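Local coordinates for protein hydroquinone dioxygenase small subunit (Pseudomonas sp., PDB 4ZXA) that forms the cupin-type small subunit of a two-subunit hydroquinone 1,2-dioxygenase, an enzyme that probably opens the aromatic ring of hydroquinone with dioxygen, at residues 40-45 with 64-68; 32-38 with 162-168; 73-79 with 104-110. All blocks are in the same frame, centred on the assembly; numbering follows the deposited sequence.

Contact 1: 40-45 with 64-68; sequences IFEVAQ and ETLRA
Thr65 meets three residues of the helix 40-45, and this apolar packing makes up much of the contact. Its two branches do different work. With OG1 beside its own backbone N (chi1 -64°), the hydroxyl lies against the Ile40 side chain, and OG1 comes within 3.4 Å of Ile40 CG2. CG2 is the branch turned to the helix backbone, and it reaches to 3.5 Å from Ile40 O. The side chains of Ile40 and Thr65 cross at about a right angle. Val43 comes in with one methyl: CG1 sits 4.0 Å from Thr65 CB. Ala44, with only a methyl, sits where the helix comes nearest the strand. Its CB fits between Thr65 CG2 and Arg67 CB, the latter 4.1 Å away. Ala44 and Arg67 are also the closest backbone pair here, with CA atoms 4.7 Å apart.

The polar part is one hydrogen bond. Arg67 extends from CG to NE alongside the end of the helix, and NH1 donates to Ala44 O at 3.2 Å. The bond is nearly straight, 167° at the hydrogen. The carbonyl oxygen lies close to the guanidinium plane, whereas NH1 stands well above the carbonyl plane. This carbonyl is near the C-terminal end of a short helix, where a cationic donor may be mildly favoured. The other edge of the arginine is engaged too, since NE forms a salt bridge with Glu69.

Phe41 points away from the strand, and its side chain packs on Val147 and Met86 of neighbouring strands. The short helix crosses strand 61-69 at -52°, with the segment axes 7.5 Å apart. It is a helix laid on one face of a cupin beta sheet, packed by small and branched side chains.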
# COMPACT_ATOMS: atom_id res chain seq x y z
N ILE A 40 8.52 24.63 20.59
CA ILE A 40 9.63 25.23 21.33
C ILE A 40 9.79 26.73 21.04
O ILE A 40 10.33 27.49 21.85
CB ILE A 40 10.98 24.50 21.08
CG1 ILE A 40 11.36 24.54 19.59
CG2 ILE A 40 10.93 23.06 21.56
CD1 ILE A 40 12.80 24.13 19.35
N PHE A 41 9.30 27.15 19.89
CA PHE A 41 9.42 28.54 19.51
C PHE A 41 8.37 29.38 20.21
O PHE A 41 8.69 30.41 20.79
CB PHE A 41 9.45 28.69 17.99
CG PHE A 41 10.64 28.02 17.37
CD1 PHE A 41 11.90 28.54 17.57
CD2 PHE A 41 10.52 26.84 16.67
CE1 PHE A 41 13.01 27.92 17.05
CE2 PHE A 41 11.63 26.21 16.13
CZ PHE A 41 12.88 26.74 16.33
N GLU A 42 7.13 28.93 20.18
CA GLU A 42 6.10 29.56 20.99
C GLU A 42 6.56 29.61 22.45
O GLU A 42 6.47 30.65 23.11
CB GLU A 42 4.76 28.83 20.87
CG GLU A 42 3.60 29.58 21.50
CD GLU A 42 2.25 29.03 21.09
OE1 GLU A 42 2.05 27.79 21.16
OE2 GLU A 42 1.40 29.84 20.66
N VAL A 43 7.09 28.50 22.95
CA VAL A 43 7.53 28.46 24.34
C VAL A 43 8.60 29.52 24.68
O VAL A 43 8.46 30.26 25.65
CB VAL A 43 7.99 27.04 24.77
CG1 VAL A 43 8.76 27.10 26.09
CG2 VAL A 43 6.78 26.10 24.90
N ALA A 44 9.68 29.57 23.90
CA ALA A 44 10.74 30.54 24.13
C ALA A 44 10.22 31.97 23.95
O ALA A 44 10.68 32.90 24.62
CB ALA A 44 11.92 30.27 23.19
N GLN A 45 9.25 32.14 23.06
CA GLN A 45 8.72 33.45 22.76
C GLN A 45 8.02 34.02 23.97
O GLN A 45 7.89 35.23 24.10
CB GLN A 45 7.75 33.38 21.59
CG GLN A 45 7.18 34.74 21.15
CD GLN A 45 6.00 34.59 20.18
OE1 GLN A 45 4.90 34.18 20.57
NE2 GLN A 45 6.23 34.91 18.90
N GLU A 64 14.35 20.51 28.06
CA GLU A 64 14.06 21.89 28.41
C GLU A 64 14.25 22.81 27.20
O GLU A 64 15.13 22.59 26.36
CB GLU A 64 14.97 22.36 29.56
CG GLU A 64 14.77 21.62 30.86
CD GLU A 64 15.90 21.88 31.84
OE1 GLU A 64 16.98 22.33 31.38
OE2 GLU A 64 15.72 21.65 33.06
N THR A 65 13.39 23.83 27.13
CA THR A 65 13.52 24.89 26.14
C THR A 65 13.99 26.17 26.83
O THR A 65 13.39 26.62 27.80
CB THR A 65 12.17 25.17 25.41
OG1 THR A 65 11.78 24.01 24.67
CG2 THR A 65 12.32 26.33 24.44
N LEU A 66 15.10 26.73 26.35
CA LEU A 66 15.59 28.00 26.90
C LEU A 66 15.51 29.14 25.88
O LEU A 66 15.89 28.98 24.70
CB LEU A 66 17.02 27.89 27.42
CG LEU A 66 17.30 27.08 28.68
CD1 LEU A 66 17.03 25.60 28.44
CD2 LEU A 66 18.73 27.29 29.14
N ARG A 67 15.02 30.28 26.35
CA ARG A 67 15.11 31.51 25.57
C ARG A 67 16.48 32.13 25.81
O ARG A 67 16.75 32.66 26.89
CB ARG A 67 13.99 32.48 25.96
CG ARG A 67 13.95 33.75 25.12
CD ARG A 67 13.06 34.83 25.72
NE ARG A 67 13.29 36.09 25.03
CZ ARG A 67 12.71 36.42 23.88
NH1 ARG A 67 11.83 35.58 23.34
NH2 ARG A 67 13.00 37.58 23.29
N ALA A 68 17.35 32.06 24.81
CA ALA A 68 18.67 32.65 24.92
C ALA A 68 18.63 34.15 24.60
O ALA A 68 18.42 34.57 23.46
CB ALA A 68 19.65 31.92 24.00

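Contact 2: 32-38 with 162-168; sequences ARHYAFS and WAEICLK
Phe37 O receives the N-H of Leu167 at 3.0 Å, and this direct backbone bond joins the loop 32-38 to the residues that leave the helix 162-165. The same oxygen also takes a CA-H contact from Cys166. Water 3 donates to both Phe37 O and Ile165 O. Water 1 links Ala32 O and Leu167 O, donating to both, and accepts from Phe37 N at 2.8 Å. Water 2 joins Arg33 N to the terminal carboxylate at Lys168 O.

Among the side chains, Phe37 and Leu167 run side by side. CD1 of Leu167 touches the Phe37 ring at CD2, 3.5 Å away. The sulfur of Cys166, beside its own backbone N (chi1 -57°), packs against the Ala36 backbone, with SG 3.6 Å from Ala36 C. Ser38 CB rests on Ile165 O at 3.3 Å.

Arg33 and Lys168 point the same way, and the like charges of Arg33 NE and Lys168 NZ are 4.5 Å apart. Arg33 bridges to Glu31, while Lys168 has a weak, long ion pair with the C-terminal carboxylate of the large subunit. The chemistry implies a C-terminal tail held by one direct backbone bond, water bridges and side-chain packing, while Arg33 ties the loop to Glu338 of the large subunit.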
# COMPACT_ATOMS: atom_id res chain seq x y z
N ALA A 32 -6.84 16.24 23.51
CA ALA A 32 -5.56 16.79 23.07
C ALA A 32 -4.55 16.86 24.22
O ALA A 32 -3.34 16.72 24.00
CB ALA A 32 -5.77 18.16 22.44
N ARG A 33 -5.05 17.09 25.43
CA ARG A 33 -4.26 16.99 26.65
C ARG A 33 -3.24 15.86 26.61
O ARG A 33 -2.08 16.02 26.99
CB ARG A 33 -5.18 16.64 27.82
CG ARG A 33 -5.76 17.78 28.56
CD ARG A 33 -6.01 17.36 29.99
NE ARG A 33 -7.09 16.39 30.13
CZ ARG A 33 -7.05 15.34 30.95
NH1 ARG A 33 -5.97 15.10 31.69
NH2 ARG A 33 -8.10 14.52 31.02
N HIS A 34 -3.69 14.69 26.19
CA HIS A 34 -2.90 13.48 26.32
C HIS A 34 -1.56 13.56 25.58
O HIS A 34 -0.62 12.84 25.93
CB HIS A 34 -3.72 12.24 25.90
CG HIS A 34 -4.91 11.98 26.78
ND1 HIS A 34 -6.11 11.49 26.29
CD2 HIS A 34 -5.09 12.13 28.11
CE1 HIS A 34 -6.97 11.36 27.28
NE2 HIS A 34 -6.38 11.74 28.40
N TYR A 35 -1.47 14.45 24.60
CA TYR A 35 -0.30 14.51 23.72
C TYR A 35 0.75 15.55 24.12
O TYR A 35 1.72 15.76 23.40
CB TYR A 35 -0.72 14.73 22.25
CG TYR A 35 -1.64 13.65 21.76
CD1 TYR A 35 -1.14 12.46 21.27
CD2 TYR A 35 -3.02 13.81 21.81
CE1 TYR A 35 -1.99 11.45 20.83
CE2 TYR A 35 -3.89 12.80 21.38
CZ TYR A 35 -3.36 11.62 20.89
OH TYR A 35 -4.18 10.62 20.45
N ALA A 36 0.55 16.18 25.27
CA ALA A 36 1.47 17.22 25.76
C ALA A 36 2.09 18.02 24.61
O ALA A 36 3.30 18.13 24.50
CB ALA A 36 2.56 16.59 26.64
N PHE A 37 1.24 18.58 23.77
CA PHE A 37 1.66 19.16 22.49
C PHE A 37 2.02 20.64 22.59
O PHE A 37 1.14 21.48 22.76
CB PHE A 37 0.53 18.98 21.48
CG PHE A 37 0.97 19.15 20.06
CD1 PHE A 37 1.42 18.07 19.32
CD2 PHE A 37 0.93 20.41 19.44
CE1 PHE A 37 1.83 18.22 18.00
CE2 PHE A 37 1.33 20.57 18.12
CZ PHE A 37 1.78 19.48 17.40
N SER A 38 3.31 20.95 22.50
CA SER A 38 3.73 22.35 22.47
C SER A 38 4.66 22.62 21.29
O SER A 38 4.86 21.77 20.44
CB SER A 38 4.42 22.73 23.78
OG SER A 38 5.69 22.14 23.87
N TRP A 162 2.78 23.06 32.08
CA TRP A 162 2.12 22.35 31.00
C TRP A 162 0.84 23.05 30.54
O TRP A 162 0.63 23.26 29.35
CB TRP A 162 1.85 20.88 31.39
CG TRP A 162 3.11 20.17 31.83
CD1 TRP A 162 3.52 19.97 33.11
CD2 TRP A 162 4.12 19.59 30.99
NE1 TRP A 162 4.73 19.31 33.12
CE2 TRP A 162 5.12 19.06 31.83
CE3 TRP A 162 4.27 19.47 29.60
CZ2 TRP A 162 6.26 18.42 31.34
CZ3 TRP A 162 5.40 18.83 29.11
CH2 TRP A 162 6.38 18.32 29.98
N ALA A 163 -0.02 23.42 31.48
CA ALA A 163 -1.31 23.99 31.11
C ALA A 163 -1.12 25.27 30.30
O ALA A 163 -1.97 25.62 29.48
CB ALA A 163 -2.16 24.24 32.35
N GLU A 164 0.00 25.93 30.50
CA GLU A 164 0.30 27.16 29.78
C GLU A 164 0.79 26.91 28.36
O GLU A 164 0.51 27.70 27.45
CB GLU A 164 1.37 27.96 30.50
CG GLU A 164 0.92 28.69 31.74
CD GLU A 164 2.04 29.57 32.28
OE1 GLU A 164 2.55 30.42 31.51
OE2 GLU A 164 2.43 29.40 33.46
N ILE A 165 1.56 25.83 28.16
CA ILE A 165 2.24 25.62 26.88
C ILE A 165 1.64 24.56 25.94
O ILE A 165 1.88 24.61 24.74
CB ILE A 165 3.74 25.33 27.05
CG1 ILE A 165 3.98 24.12 27.96
CG2 ILE A 165 4.46 26.55 27.56
CD1 ILE A 165 5.32 23.43 27.70
N CYS A 166 0.87 23.62 26.47
CA CYS A 166 0.36 22.52 25.64
C CYS A 166 -1.09 22.72 25.25
O CYS A 166 -1.84 23.40 25.94
CB CYS A 166 0.50 21.18 26.36
SG CYS A 166 2.19 20.82 26.84
N LEU A 167 -1.47 22.10 24.14
CA LEU A 167 -2.85 22.12 23.69
C LEU A 167 -3.74 21.46 24.72
O LEU A 167 -3.30 20.57 25.44
CB LEU A 167 -2.99 21.39 22.38
CG LEU A 167 -2.27 22.01 21.19
CD1 LEU A 167 -2.50 21.14 19.96
CD2 LEU A 167 -2.78 23.44 20.99
N LYS A 168 -4.99 21.89 24.78
CA LYS A 168 -5.92 21.42 25.79
C LYS A 168 -7.31 21.28 25.17
O LYS A 168 -7.68 20.24 24.61
CB LYS A 168 -5.93 22.39 26.97
CG LYS A 168 -6.66 21.90 28.22
CD LYS A 168 -5.84 22.25 29.47
CE LYS A 168 -6.66 22.11 30.76
NZ LYS A 168 -7.44 20.84 30.79
OXT LYS A 168 -8.10 22.23 25.20
O HOH W 1 -1.38 18.71 24.62
O HOH W 2 -7.64 18.09 26.14
O HOH W 3 0.40 24.30 22.50

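Contact 3: 73-79 with 104-110; sequences PWFTAAH and GEGTHLA
His79 reaches over to the loop 104-106 and takes hold of the Gly106 amide. From CB the ring starts between the backbone N and the carbonyl carbon (chi1 54°), which carries it toward the other segment. CD2 is the first ring atom to touch, 3.7 Å from Glu105 CA, which lies at the ring edge and in its plane. CE1, on the other side of the tip, passes near Gly106 N. NE2 at the tip accepts the N-H of Gly106 at 3.0 Å. That bond is almost perfectly straight, 178°, with the donor tilted a little from the ring plane. A leucine in place of His79 would probably leave the Gly106 amide without its acceptor and the loop 104-106 less firmly fixed. At the Gly106 backbone angles a side chain would collide with the carbonyl O of Glu105, which calls for glycine in this loop.

Further along, the segments pair as antiparallel strands. Thr76 and His108 form a hydrogen-bonded pair, and Thr76 O accepts from His108 N at 2.6 Å. Ala110 N then donates to Trp74 O at 2.9 Å. Phe75 and Leu109 make the non-hydrogen-bonded pair between them. Toward the loop, water 4 takes over, bridging Ala78 N and Gly106 O. Ala110 CB packs on Thr76 CB at 3.9 Å. Leu109 brings CD2 to Pro73 CB, 3.8 Å away.

Glu105 OE2 forms a salt bridge with Lys239 of the large subunit, while Thr76 OG1 is held by Ser136 O. Strand 108-109 is the outermost strand on this side of the five-stranded antiparallel sheet within the chain. Its neighbour 71-76 is flanked on the other side by strand 136-142, and Trp74 packs on that strand and on strand 89-97.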
# COMPACT_ATOMS: atom_id res chain seq x y z
N PRO A 73 23.11 32.69 33.91
CA PRO A 73 23.87 32.33 35.11
C PRO A 73 24.83 31.19 34.79
O PRO A 73 24.57 30.45 33.83
CB PRO A 73 22.80 31.81 36.08
CG PRO A 73 21.53 32.43 35.62
CD PRO A 73 21.65 32.59 34.12
N TRP A 74 25.91 31.06 35.55
CA TRP A 74 26.73 29.85 35.47
C TRP A 74 25.92 28.62 35.92
O TRP A 74 25.32 28.60 37.01
CB TRP A 74 28.00 29.96 36.31
CG TRP A 74 29.08 30.84 35.78
CD1 TRP A 74 29.41 32.10 36.22
CD2 TRP A 74 30.02 30.52 34.74
NE1 TRP A 74 30.48 32.58 35.51
CE2 TRP A 74 30.88 31.64 34.60
CE3 TRP A 74 30.21 29.42 33.90
CZ2 TRP A 74 31.91 31.67 33.66
CZ3 TRP A 74 31.24 29.46 32.97
CH2 TRP A 74 32.08 30.58 32.86
N PHE A 75 25.93 27.58 35.08
CA PHE A 75 25.20 26.34 35.33
C PHE A 75 26.18 25.20 35.57
O PHE A 75 27.31 25.22 35.07
CB PHE A 75 24.33 25.98 34.13
CG PHE A 75 23.21 26.93 33.86
CD1 PHE A 75 22.23 27.15 34.81
CD2 PHE A 75 23.13 27.59 32.65
CE1 PHE A 75 21.17 28.01 34.55
CE2 PHE A 75 22.08 28.45 32.37
CZ PHE A 75 21.10 28.67 33.32
N THR A 76 25.75 24.19 36.30
CA THR A 76 26.57 23.00 36.44
C THR A 76 25.73 21.77 36.81
O THR A 76 24.60 21.89 37.31
CB THR A 76 27.65 23.21 37.52
OG1 THR A 76 28.73 22.28 37.31
CG2 THR A 76 27.05 23.03 38.92
N ALA A 77 26.28 20.59 36.56
CA ALA A 77 25.61 19.36 36.95
C ALA A 77 26.63 18.27 37.23
O ALA A 77 27.80 18.41 36.86
CB ALA A 77 24.63 18.90 35.87
N ALA A 78 26.18 17.20 37.87
CA ALA A 78 27.06 16.10 38.22
C ALA A 78 27.15 15.08 37.10
O ALA A 78 27.93 14.14 37.16
CB ALA A 78 26.58 15.43 39.52
N HIS A 79 26.33 15.26 36.06
CA HIS A 79 26.34 14.35 34.91
C HIS A 79 26.38 15.14 33.61
O HIS A 79 26.15 16.34 33.61
CB HIS A 79 25.09 13.49 34.93
CG HIS A 79 23.84 14.30 35.01
ND1 HIS A 79 23.35 15.02 33.94
CD2 HIS A 79 22.99 14.53 36.04
CE1 HIS A 79 22.25 15.65 34.31
NE2 HIS A 79 22.01 15.37 35.58
N GLY A 104 24.21 13.60 42.54
CA GLY A 104 22.97 14.32 42.29
C GLY A 104 22.64 14.48 40.83
O GLY A 104 23.43 14.15 39.94
N GLU A 105 21.46 15.01 40.55
CA GLU A 105 21.02 15.11 39.17
C GLU A 105 20.30 16.42 38.90
O GLU A 105 19.67 16.99 39.80
CB GLU A 105 20.11 13.93 38.82
CG GLU A 105 20.77 12.58 38.99
CD GLU A 105 19.94 11.44 38.43
OE1 GLU A 105 18.70 11.49 38.56
OE2 GLU A 105 20.53 10.50 37.84
N GLY A 106 20.39 16.87 37.66
CA GLY A 106 19.74 18.11 37.26
C GLY A 106 20.74 19.24 37.21
O GLY A 106 21.76 19.22 37.89
N THR A 107 20.48 20.24 36.38
CA THR A 107 21.38 21.36 36.34
C THR A 107 21.20 22.21 37.60
O THR A 107 20.09 22.39 38.09
CB THR A 107 21.24 22.18 35.04
OG1 THR A 107 21.24 23.58 35.36
CG2 THR A 107 19.98 21.81 34.29
N HIS A 108 22.32 22.67 38.15
CA HIS A 108 22.32 23.51 39.33
C HIS A 108 23.06 24.82 39.06
O HIS A 108 23.93 24.89 38.18
CB HIS A 108 22.99 22.77 40.51
CG HIS A 108 22.23 21.57 40.99
ND1 HIS A 108 21.29 21.64 42.00
CD2 HIS A 108 22.25 20.28 40.58
CE1 HIS A 108 20.77 20.44 42.19
NE2 HIS A 108 21.32 19.60 41.34
N LEU A 109 22.71 25.86 39.82
CA LEU A 109 23.45 27.12 39.80
C LEU A 109 24.86 26.93 40.33
O LEU A 109 25.04 26.46 41.45
CB LEU A 109 22.72 28.15 40.64
CG LEU A 109 21.41 28.65 40.04
CD1 LEU A 109 20.75 29.61 41.02
CD2 LEU A 109 21.63 29.34 38.69
N ALA A 110 25.87 27.27 39.53
CA ALA A 110 27.26 27.07 39.94
C ALA A 110 27.80 28.19 40.83
O ALA A 110 28.86 28.04 41.45
CB ALA A 110 28.16 26.88 38.73
O HOH W 4 23.73 17.46 38.80

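Overall arrangement
The loop closed by contact 2 spans most of the chain, and contacts 1 and 3 lie inside it, one after the other. Contacts 1 and 2 have centres 15 Å apart and touch through Val43 and Ile165. Contacts 1 and 3 are 20 Å apart by centres and meet lightly where Glu64 packs on Thr107. Contacts 2 and 3 stay separate, with nearest atoms about 14 Å apart. Contact 1 uses strand 61-69 of the mixed sheet, and the following strand 71-76 carries contact 3 into the antiparallel sheet. The set thus runs from the C-terminal residues and helix 162-165, through helix 40-45, to the antiparallel sheet, and each contact has residues meeting the large subunit.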